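Local coordinates for purine phosphoribosyltransferase (Pyrococcus horikoshii, PDB 1VDM), which probably transfers phosphoribosyl groups to purine bases, as a member of the type I phosphoribosyltransferase family, at residues 27-32 with 52-57; 90-95 with 118-123; 83-88 with 111-116. All blocks are in the same frame, centred on the assembly; numbering follows the deposited sequence.

Contact 1 of 3, residues 27-32 with 52-57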
loop_
_atom_site.group_PDB
_atom_site.type_symbol
_atom_site.label_atom_id
_atom_site.label_comp_id
_atom_site.label_asym_id
_atom_site.label_seq_id
_atom_site.Cartn_x
_atom_site.Cartn_y
_atom_site.Cartn_z
ATOM N N PRO G 27 7.854 34.171 -20.508
ATOM C CA PRO G 27 7.509 35.044 -19.384
ATOM C C PRO G 27 8.489 34.925 -18.224
ATOM O O PRO G 27 8.904 33.825 -17.862
ATOM C CB PRO G 27 6.123 34.560 -18.984
ATOM C CG PRO G 27 5.570 34.003 -20.254
ATOM C CD PRO G 27 6.740 33.257 -20.810
ATOM N N ASP G 28 8.846 36.057 -17.632
ATOM C CA ASP G 28 9.760 36.064 -16.501
ATOM C C ASP G 28 8.964 36.014 -15.204
ATOM O O ASP G 28 9.473 35.609 -14.158
ATOM C CB ASP G 28 10.616 37.333 -16.516
ATOM C CG ASP G 28 11.421 37.480 -17.793
ATOM O OD1 ASP G 28 12.079 38.532 -17.972
ATOM O OD2 ASP G 28 11.397 36.545 -18.621
ATOM N N VAL G 29 7.704 36.430 -15.282
ATOM C CA VAL G 29 6.837 36.456 -14.115
ATOM C C VAL G 29 5.363 36.411 -14.514
ATOM O O VAL G 29 4.985 36.854 -15.602
ATOM C CB VAL G 29 7.100 37.728 -13.281
ATOM C CG1 VAL G 29 6.840 38.964 -14.132
ATOM C CG2 VAL G 29 6.227 37.737 -12.042
ATOM N N ILE G 30 4.543 35.853 -13.632
ATOM C CA ILE G 30 3.113 35.755 -13.871
ATOM C C ILE G 30 2.355 36.531 -12.805
ATOM O O ILE G 30 2.706 36.513 -11.623
ATOM C CB ILE G 30 2.603 34.303 -13.824
ATOM C CG1 ILE G 30 3.222 33.476 -14.947
ATOM C CG2 ILE G 30 1.097 34.292 -13.968
ATOM C CD1 ILE G 30 2.776 32.015 -14.940
ATOM N N ILE G 31 1.312 37.220 -13.246
ATOM C CA ILE G 31 0.469 37.994 -12.350
ATOM C C ILE G 31 -0.949 37.460 -12.502
ATOM O O ILE G 31 -1.595 37.648 -13.542
ATOM C CB ILE G 31 0.521 39.502 -12.698
ATOM C CG1 ILE G 31 1.970 39.996 -12.589
ATOM C CG2 ILE G 31 -0.381 40.290 -11.752
ATOM C CD1 ILE G 31 2.196 41.367 -13.137
ATOM N N GLY G 32 -1.413 36.764 -11.470
ATOM C CA GLY G 32 -2.745 36.203 -11.507
ATOM C C GLY G 32 -3.765 37.144 -10.906
ATOM O O GLY G 32 -3.573 37.656 -9.800
ATOM N N PRO G 52 8.123 32.561 -11.029
ATOM C CA PRO G 52 7.468 33.306 -9.948
ATOM C C PRO G 52 6.024 33.751 -10.214
ATOM O O PRO G 52 5.683 34.183 -11.313
ATOM C CB PRO G 52 8.423 34.479 -9.715
ATOM C CG PRO G 52 9.063 34.669 -11.063
ATOM C CD PRO G 52 9.351 33.249 -11.459
ATOM N N LEU G 53 5.183 33.638 -9.190
ATOM C CA LEU G 53 3.783 34.019 -9.297
ATOM C C LEU G 53 3.424 35.155 -8.345
ATOM O O LEU G 53 3.634 35.057 -7.134
ATOM C CB LEU G 53 2.879 32.823 -8.994
ATOM C CG LEU G 53 1.378 33.126 -9.007
ATOM C CD1 LEU G 53 0.943 33.461 -10.424
ATOM C CD2 LEU G 53 0.602 31.936 -8.493
ATOM N N LYS G 54 2.895 36.237 -8.904
ATOM C CA LYS G 54 2.475 37.373 -8.100
ATOM C C LYS G 54 0.949 37.445 -8.138
ATOM O O LYS G 54 0.332 37.190 -9.174
ATOM C CB LYS G 54 3.100 38.666 -8.629
ATOM C CG LYS G 54 4.568 38.799 -8.263
ATOM C CD LYS G 54 5.161 40.121 -8.715
ATOM C CE LYS G 54 6.601 40.264 -8.230
ATOM N NZ LYS G 54 6.704 40.212 -6.742
ATOM N N VAL G 55 0.339 37.760 -7.001
ATOM C CA VAL G 55 -1.110 37.838 -6.938
ATOM C C VAL G 55 -1.643 39.249 -6.724
ATOM O O VAL G 55 -1.137 40.008 -5.892
ATOM C CB VAL G 55 -1.659 36.934 -5.824
ATOM C CG1 VAL G 55 -3.164 37.102 -5.707
ATOM C CG2 VAL G 55 -1.316 35.487 -6.128
ATOM N N ILE G 56 -2.666 39.599 -7.496
ATOM C CA ILE G 56 -3.299 40.904 -7.366
ATOM C C ILE G 56 -4.807 40.697 -7.269
ATOM O O ILE G 56 -5.362 39.824 -7.936
ATOM C CB ILE G 56 -2.973 41.824 -8.571
ATOM C CG1 ILE G 56 -3.371 43.264 -8.233
ATOM C CG2 ILE G 56 -3.699 41.338 -9.823
ATOM C CD1 ILE G 56 -2.755 44.316 -9.142
ATOM N N ASP G 57 -5.459 41.479 -6.415
ATOM C CA ASP G 57 -6.909 41.386 -6.246
ATOM C C ASP G 57 -7.505 42.778 -6.397
ATOM O O ASP G 57 -7.176 43.694 -5.639
ATOM C CB ASP G 57 -7.266 40.815 -4.864
ATOM C CG ASP G 57 -8.697 40.267 -4.796
ATOM O OD1 ASP G 57 -9.050 39.656 -3.757
ATOM O OD2 ASP G 57 -9.464 40.437 -5.774
#
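Ile-30 and Leu-53 meet on one face of two parallel strands, CG2 of Ile-30 lying 3.6 Å from CD1 of Leu-53 where they cross obliquely. Leu-53 holds CG anti to its backbone N (chi1 177°), and its CD1 methyl comes back over the neighbouring strand, close to the Ile-30 carbonyl. Helix 38-47, which links the strands into a beta-alpha-beta unit, covers this face, with Leu-44 on Ile-30 and Ala-41 and Val-42 on Leu-53; Leu-38 of a second subunit packs on Leu-53. On the other face, CG2 of Ile-31 touches CG2 of Ile-56 at 4.0 Å, with Val-106 of helix 97-107 on Ile-31 and Val-102 on Ile-56. Between the faces, Ile-30 gives its N-H to Pro-52 O and takes that of Lys-54 on its own O, the latter bond 2.7 Å from N to O and nearly straight at 173°; Gly-32 does likewise with Lys-54 O and Ile-56 N. At the outer end the Pro-52 ring rests CG on Asp-28 O, 3.3 Å away, while Asp-28 OD1 accepts from Arg-85 N and Lys-54 NZ reaches His-78 O. The strands are thus joined by main-chain bonds and apolar faces, with charged groups kept for outside partners.

Contact 2 of 3, residues 90-95 with 118-123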
loop_
_atom_site.group_PDB
_atom_site.type_symbol
_atom_site.label_atom_id
_atom_site.label_comp_id
_atom_site.label_asym_id
_atom_site.label_seq_id
_atom_site.Cartn_x
_atom_site.Cartn_y
_atom_site.Cartn_z
ATOM N N ASP G 90 -5.825 35.736 -16.282
ATOM C CA ASP G 90 -7.155 35.945 -15.735
ATOM C C ASP G 90 -8.058 34.923 -16.411
ATOM O O ASP G 90 -7.713 34.400 -17.468
ATOM C CB ASP G 90 -7.599 37.380 -16.039
ATOM C CG ASP G 90 -8.812 37.811 -15.228
ATOM O OD1 ASP G 90 -8.865 37.508 -14.008
ATOM O OD2 ASP G 90 -9.709 38.474 -15.815
ATOM N N ASP G 91 -9.202 34.622 -15.809
ATOM C CA ASP G 91 -10.086 33.600 -16.376
ATOM C C ASP G 91 -10.834 34.074 -17.633
ATOM O O ASP G 91 -11.005 33.345 -18.601
ATOM C CB ASP G 91 -11.068 33.094 -15.300
ATOM C CG ASP G 91 -11.767 34.256 -14.595
ATOM O OD1 ASP G 91 -11.311 35.389 -14.761
ATOM O OD2 ASP G 91 -12.718 34.009 -13.854
ATOM N N VAL G 92 -11.319 35.329 -17.593
ATOM C CA VAL G 92 -12.045 35.831 -18.755
ATOM C C VAL G 92 -12.078 37.360 -18.810
ATOM O O VAL G 92 -12.117 38.056 -17.805
ATOM C CB VAL G 92 -13.472 35.283 -18.708
ATOM C CG1 VAL G 92 -14.195 35.815 -17.472
ATOM C CG2 VAL G 92 -14.234 35.707 -19.950
ATOM N N SER G 93 -12.024 37.874 -20.052
ATOM C CA SER G 93 -12.100 39.316 -20.250
ATOM C C SER G 93 -13.522 39.739 -20.624
ATOM O O SER G 93 -13.942 39.666 -21.771
ATOM C CB SER G 93 -11.144 39.671 -21.392
ATOM O OG SER G 93 -10.779 41.047 -21.299
ATOM N N ASP G 94 -14.296 40.153 -19.600
ATOM C CA ASP G 94 -15.680 40.523 -19.866
ATOM C C ASP G 94 -15.795 41.965 -20.363
ATOM O O ASP G 94 -16.058 42.233 -21.525
ATOM C CB ASP G 94 -16.499 40.347 -18.589
ATOM C CG ASP G 94 -17.966 40.232 -18.972
ATOM O OD1 ASP G 94 -18.723 39.677 -18.177
ATOM O OD2 ASP G 94 -18.333 40.689 -20.053
ATOM N N THR G 95 -15.636 42.921 -19.429
ATOM C CA THR G 95 -15.647 44.315 -19.848
ATOM C C THR G 95 -14.234 44.878 -19.996
ATOM O O THR G 95 -14.004 45.874 -20.671
ATOM C CB THR G 95 -16.433 45.132 -18.819
ATOM O OG1 THR G 95 -15.783 45.041 -17.546
ATOM C CG2 THR G 95 -17.856 44.580 -18.694
ATOM N N CYS G 118 -5.934 34.719 -21.136
ATOM C CA CYS G 118 -7.216 34.427 -20.507
ATOM C C CYS G 118 -7.792 33.142 -21.059
ATOM O O CYS G 118 -7.461 32.728 -22.168
ATOM C CB CYS G 118 -8.226 35.550 -20.777
ATOM S SG CYS G 118 -7.896 37.103 -19.947
ATOM N N LEU G 119 -8.662 32.513 -20.285
ATOM C CA LEU G 119 -9.300 31.298 -20.748
ATOM C C LEU G 119 -10.314 31.677 -21.824
ATOM O O LEU G 119 -10.421 31.007 -22.855
ATOM C CB LEU G 119 -10.017 30.608 -19.595
ATOM C CG LEU G 119 -9.126 30.074 -18.478
ATOM C CD1 LEU G 119 -9.991 29.592 -17.308
ATOM C CD2 LEU G 119 -8.267 28.937 -19.040
ATOM N N ALA G 120 -11.049 32.763 -21.579
ATOM C CA ALA G 120 -12.071 33.230 -22.507
ATOM C C ALA G 120 -12.213 34.743 -22.515
ATOM O O ALA G 120 -11.698 35.440 -21.641
ATOM C CB ALA G 120 -13.413 32.598 -22.160
ATOM N N MET G 121 -12.916 35.245 -23.522
ATOM C CA MET G 121 -13.161 36.675 -23.644
ATOM C C MET G 121 -14.539 36.898 -24.233
ATOM O O MET G 121 -15.086 36.032 -24.921
ATOM C CB MET G 121 -12.126 37.348 -24.553
ATOM C CG MET G 121 -12.345 37.106 -26.040
ATOM S SD MET G 121 -12.466 38.634 -27.028
ATOM C CE MET G 121 -13.690 38.136 -28.234
ATOM N N LYS G 122 -15.100 38.066 -23.952
ATOM C CA LYS G 122 -16.407 38.426 -24.476
ATOM C C LYS G 122 -16.202 39.547 -25.498
ATOM O O LYS G 122 -15.434 40.483 -25.261
ATOM C CB LYS G 122 -17.323 38.829 -23.321
ATOM C CG LYS G 122 -17.729 37.615 -22.488
ATOM C CD LYS G 122 -18.370 37.988 -21.176
ATOM C CE LYS G 122 -18.981 36.767 -20.513
ATOM N NZ LYS G 122 -19.709 37.122 -19.268
ATOM N N PRO G 123 -16.875 39.448 -26.657
ATOM C CA PRO G 123 -16.833 40.382 -27.790
ATOM C C PRO G 123 -16.665 41.878 -27.516
ATOM O O PRO G 123 -15.934 42.568 -28.227
ATOM C CB PRO G 123 -18.134 40.081 -28.528
ATOM C CG PRO G 123 -18.304 38.623 -28.311
ATOM C CD PRO G 123 -17.963 38.467 -26.841
#
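Lys-122 passes across Asp-94 at a slant and ends in a salt bridge to it. Its CB sits 3.8 Å from Ser-93 O, the same oxygen that accepts the Lys-122 backbone N-H. With CG placed anti to the carbonyl carbon (chi1 -72°) and the chain extended beyond it, CG and CD pass the Asp-94 carboxylate on its OD2 side, CE moves over toward OD1, and NZ reaches OD1 at 2.9 Å. The ammonium comes from above the carboxylate, 59° out of its plane. OD2 bonds to Trp-124 NE1, so the two oxygens have separate partners. With an alanine here, Asp-94 OD1 would probably lose its counter-charge, and the carboxylate would be held mainly through the OD2 bond to Trp-124.

Next to this pair the two backbones run parallel. Ser-93 N donates to Ala-120 O, Lys-122 N to Ser-93 O at 2.9 Å, and Ala-120 N to Asp-91 O at 3.0 Å; Leu-119 N adds a weak, bent bond to that last oxygen. CG2 of Val-92 meets CB of Ala-120 at 3.9 Å, with Ile-140 against both residues, while Ser-93 and Met-121 put their CB atoms 4.0 Å apart on the other face. Ser-93 OG turns to Val-127 O and Thr-125 OG1. Both segments turn a corner, at Asp-91 and at Leu-119, on leaving the main sheet. Asp-90 and Asp-91, followed by Val-92 to Thr-95, are consistent with the PRPP-binding motif of type I phosphoribosyltransferases, whose loop in relatives binds the 5'-phosphate.

Contact 3 of 3, residues 83-88 with 111-116; sequences DKRVVI and AKEIKI
Val-86 fits closely against the strand beside it. Val-86 N donates to Glu-113 O at 2.8 Å, its own O takes the N-H of Lys-115, and Ile-88 N continues the ladder to Lys-115 O, 3.0 Å away. On the face of Val-86, Ile-88, Ile-114 and Ile-116 the contacts are apolar: CG2 of Val-86 lies 3.9 Å from CB of Ala-111, its CB faces CG1 of Ile-114, and CB of Ile-88 stands 4.3 Å from CG1 of Ile-116. Helix 97-107 closes over them, Val-106 resting on Ala-111 and Ile-114, Ile-103 on Ile-116 and Val-102 on Ile-88. Strand 85-90, that helix and strand 113-118 make a beta-alpha-beta crossover of the phosphoribosyltransferase fold, with the two strands parallel.

Toward the start of the strands the opposite face, apart from buried Val-87, turns charged and more open to solvent. Arg-85 and Glu-113 extend together in one direction, guanidinium and carboxylate planes 39° apart, and Arg-85 NE makes a weak, long salt bridge to Glu-113 OE1 at 3.4 Å, at the guanidinium edge. Bends about CB-CG and CG-CD (chi2 -79°, chi3 -77°) bring NE back toward the carboxylate. Lys-112 runs beside Arg-85 too, its CD over Asp-83 O at 3.2 Å and its NZ 3.6 Å from Arg-85 NE; the like charges are probably offset by Glu-113, though its ion pair with Lys-112 is long. Lys-115 NZ completes the network with a weak salt bridge to Glu-113 OE2.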
loop_
_atom_site.group_PDB
_atom_site.type_symbol
_atom_site.label_atom_id
_atom_site.label_comp_id
_atom_site.label_asym_id
_atom_site.label_seq_id
_atom_site.Cartn_x
_atom_site.Cartn_y
_atom_site.Cartn_z
ATOM N N ASP G 83 12.689 45.347 -17.106
ATOM C CA ASP G 83 13.292 44.373 -18.019
ATOM C C ASP G 83 12.713 42.961 -17.876
ATOM O O ASP G 83 13.304 41.990 -18.358
ATOM C CB ASP G 83 14.816 44.318 -17.828
ATOM C CG ASP G 83 15.512 45.596 -18.282
ATOM O OD1 ASP G 83 16.763 45.650 -18.217
ATOM O OD2 ASP G 83 14.812 46.545 -18.704
ATOM N N LYS G 84 11.560 42.849 -17.222
ATOM C CA LYS G 84 10.915 41.555 -17.031
ATOM C C LYS G 84 9.705 41.367 -17.932
ATOM O O LYS G 84 8.811 42.208 -17.973
ATOM C CB LYS G 84 10.490 41.378 -15.573
ATOM C CG LYS G 84 11.629 41.052 -14.630
ATOM C CD LYS G 84 11.112 40.869 -13.217
ATOM C CE LYS G 84 12.205 40.375 -12.291
ATOM N NZ LYS G 84 11.719 40.314 -10.882
ATOM N N ARG G 85 9.687 40.259 -18.662
ATOM C CA ARG G 85 8.575 39.951 -19.552
ATOM C C ARG G 85 7.410 39.581 -18.641
ATOM O O ARG G 85 7.504 38.631 -17.861
ATOM C CB ARG G 85 8.924 38.756 -20.438
ATOM C CG ARG G 85 10.373 38.728 -20.882
ATOM C CD ARG G 85 10.621 39.684 -22.022
ATOM N NE ARG G 85 10.122 39.136 -23.275
ATOM C CZ ARG G 85 10.494 37.958 -23.763
ATOM N NH1 ARG G 85 11.367 37.212 -23.093
ATOM N NH2 ARG G 85 10.001 37.530 -24.922
ATOM N N VAL G 86 6.314 40.322 -18.727
ATOM C CA VAL G 86 5.180 40.023 -17.872
ATOM C C VAL G 86 4.012 39.420 -18.628
ATOM O O VAL G 86 3.777 39.739 -19.791
ATOM C CB VAL G 86 4.689 41.281 -17.141
ATOM C CG1 VAL G 86 3.534 40.927 -16.222
ATOM C CG2 VAL G 86 5.827 41.899 -16.347
ATOM N N VAL G 87 3.297 38.523 -17.959
ATOM C CA VAL G 87 2.117 37.897 -18.538
ATOM C C VAL G 87 1.062 37.884 -17.437
ATOM O O VAL G 87 1.272 37.310 -16.362
ATOM C CB VAL G 87 2.399 36.446 -19.048
ATOM C CG1 VAL G 87 2.980 35.594 -17.943
ATOM C CG2 VAL G 87 1.119 35.820 -19.576
ATOM N N ILE G 88 -0.051 38.571 -17.699
ATOM C CA ILE G 88 -1.155 38.655 -16.754
ATOM C C ILE G 88 -2.147 37.559 -17.098
ATOM O O ILE G 88 -2.561 37.425 -18.251
ATOM C CB ILE G 88 -1.832 40.036 -16.827
ATOM C CG1 ILE G 88 -0.831 41.104 -16.379
ATOM C CG2 ILE G 88 -3.078 40.071 -15.949
ATOM C CD1 ILE G 88 -1.351 42.521 -16.442
ATOM N N ALA G 111 7.186 47.370 -15.868
ATOM C CA ALA G 111 7.142 46.193 -16.729
ATOM C C ALA G 111 7.776 46.426 -18.102
ATOM O O ALA G 111 7.422 47.368 -18.820
ATOM C CB ALA G 111 5.706 45.724 -16.897
ATOM N N LYS G 112 8.722 45.560 -18.450
ATOM C CA LYS G 112 9.400 45.626 -19.737
ATOM C C LYS G 112 8.328 45.435 -20.811
ATOM O O LYS G 112 7.838 46.407 -21.391
ATOM C CB LYS G 112 10.456 44.515 -19.814
ATOM C CG LYS G 112 11.191 44.370 -21.146
ATOM C CD LYS G 112 12.190 43.209 -21.075
ATOM C CE LYS G 112 12.822 42.885 -22.429
ATOM N NZ LYS G 112 11.850 42.318 -23.413
ATOM N N GLU G 113 7.957 44.181 -21.054
ATOM C CA GLU G 113 6.936 43.852 -22.041
ATOM C C GLU G 113 5.753 43.257 -21.280
ATOM O O GLU G 113 5.930 42.658 -20.220
ATOM C CB GLU G 113 7.482 42.828 -23.038
ATOM C CG GLU G 113 6.753 42.776 -24.377
ATOM C CD GLU G 113 7.325 41.710 -25.309
ATOM O OE1 GLU G 113 8.552 41.464 -25.256
ATOM O OE2 GLU G 113 6.555 41.124 -26.106
ATOM N N ILE G 114 4.547 43.424 -21.808
ATOM C CA ILE G 114 3.369 42.886 -21.144
ATOM C C ILE G 114 2.446 42.174 -22.114
ATOM O O ILE G 114 2.087 42.717 -23.158
ATOM C CB ILE G 114 2.564 43.988 -20.440
ATOM C CG1 ILE G 114 3.421 44.644 -19.357
ATOM C CG2 ILE G 114 1.302 43.402 -19.832
ATOM C CD1 ILE G 114 2.787 45.873 -18.737
ATOM N N LYS G 115 2.074 40.951 -21.757
ATOM C CA LYS G 115 1.176 40.133 -22.559
ATOM C C LYS G 115 0.023 39.731 -21.653
ATOM O O LYS G 115 0.158 39.735 -20.433
ATOM C CB LYS G 115 1.897 38.886 -23.063
ATOM C CG LYS G 115 1.875 38.721 -24.572
ATOM C CD LYS G 115 2.709 39.792 -25.262
ATOM C CE LYS G 115 2.705 39.599 -26.770
ATOM N NZ LYS G 115 3.422 40.715 -27.439
ATOM N N ILE G 116 -1.109 39.380 -22.244
ATOM C CA ILE G 116 -2.279 39.009 -21.457
ATOM C C ILE G 116 -2.896 37.707 -21.925
ATOM O O ILE G 116 -3.205 37.543 -23.112
ATOM C CB ILE G 116 -3.343 40.122 -21.516
ATOM C CG1 ILE G 116 -2.802 41.371 -20.815
ATOM C CG2 ILE G 116 -4.651 39.639 -20.893
ATOM C CD1 ILE G 116 -3.627 42.603 -21.042
#

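Overall arrangement
Contacts 1 and 3 belong to one sheet: its strands 29-33 and 85-90 are neighbours, so strand 53-61 pairs on one side of them and strand 113-118 on the other. Their centres are 10 Å apart and they touch directly, as in a probable backbone hydrogen bond from Ile-31 N to Val-87 O, 3.1 Å. Contact 2 lies about 18 Å from contact 3 and 17 Å from contact 1, centre to centre. It takes the chain onward from both strands of contact 3 into a small separate sheet, and the segments of the two alternate in sequence, after contact 1 has closed. The main sheet thus leads directly into the loop that probably receives the phosphoribosyl substrate.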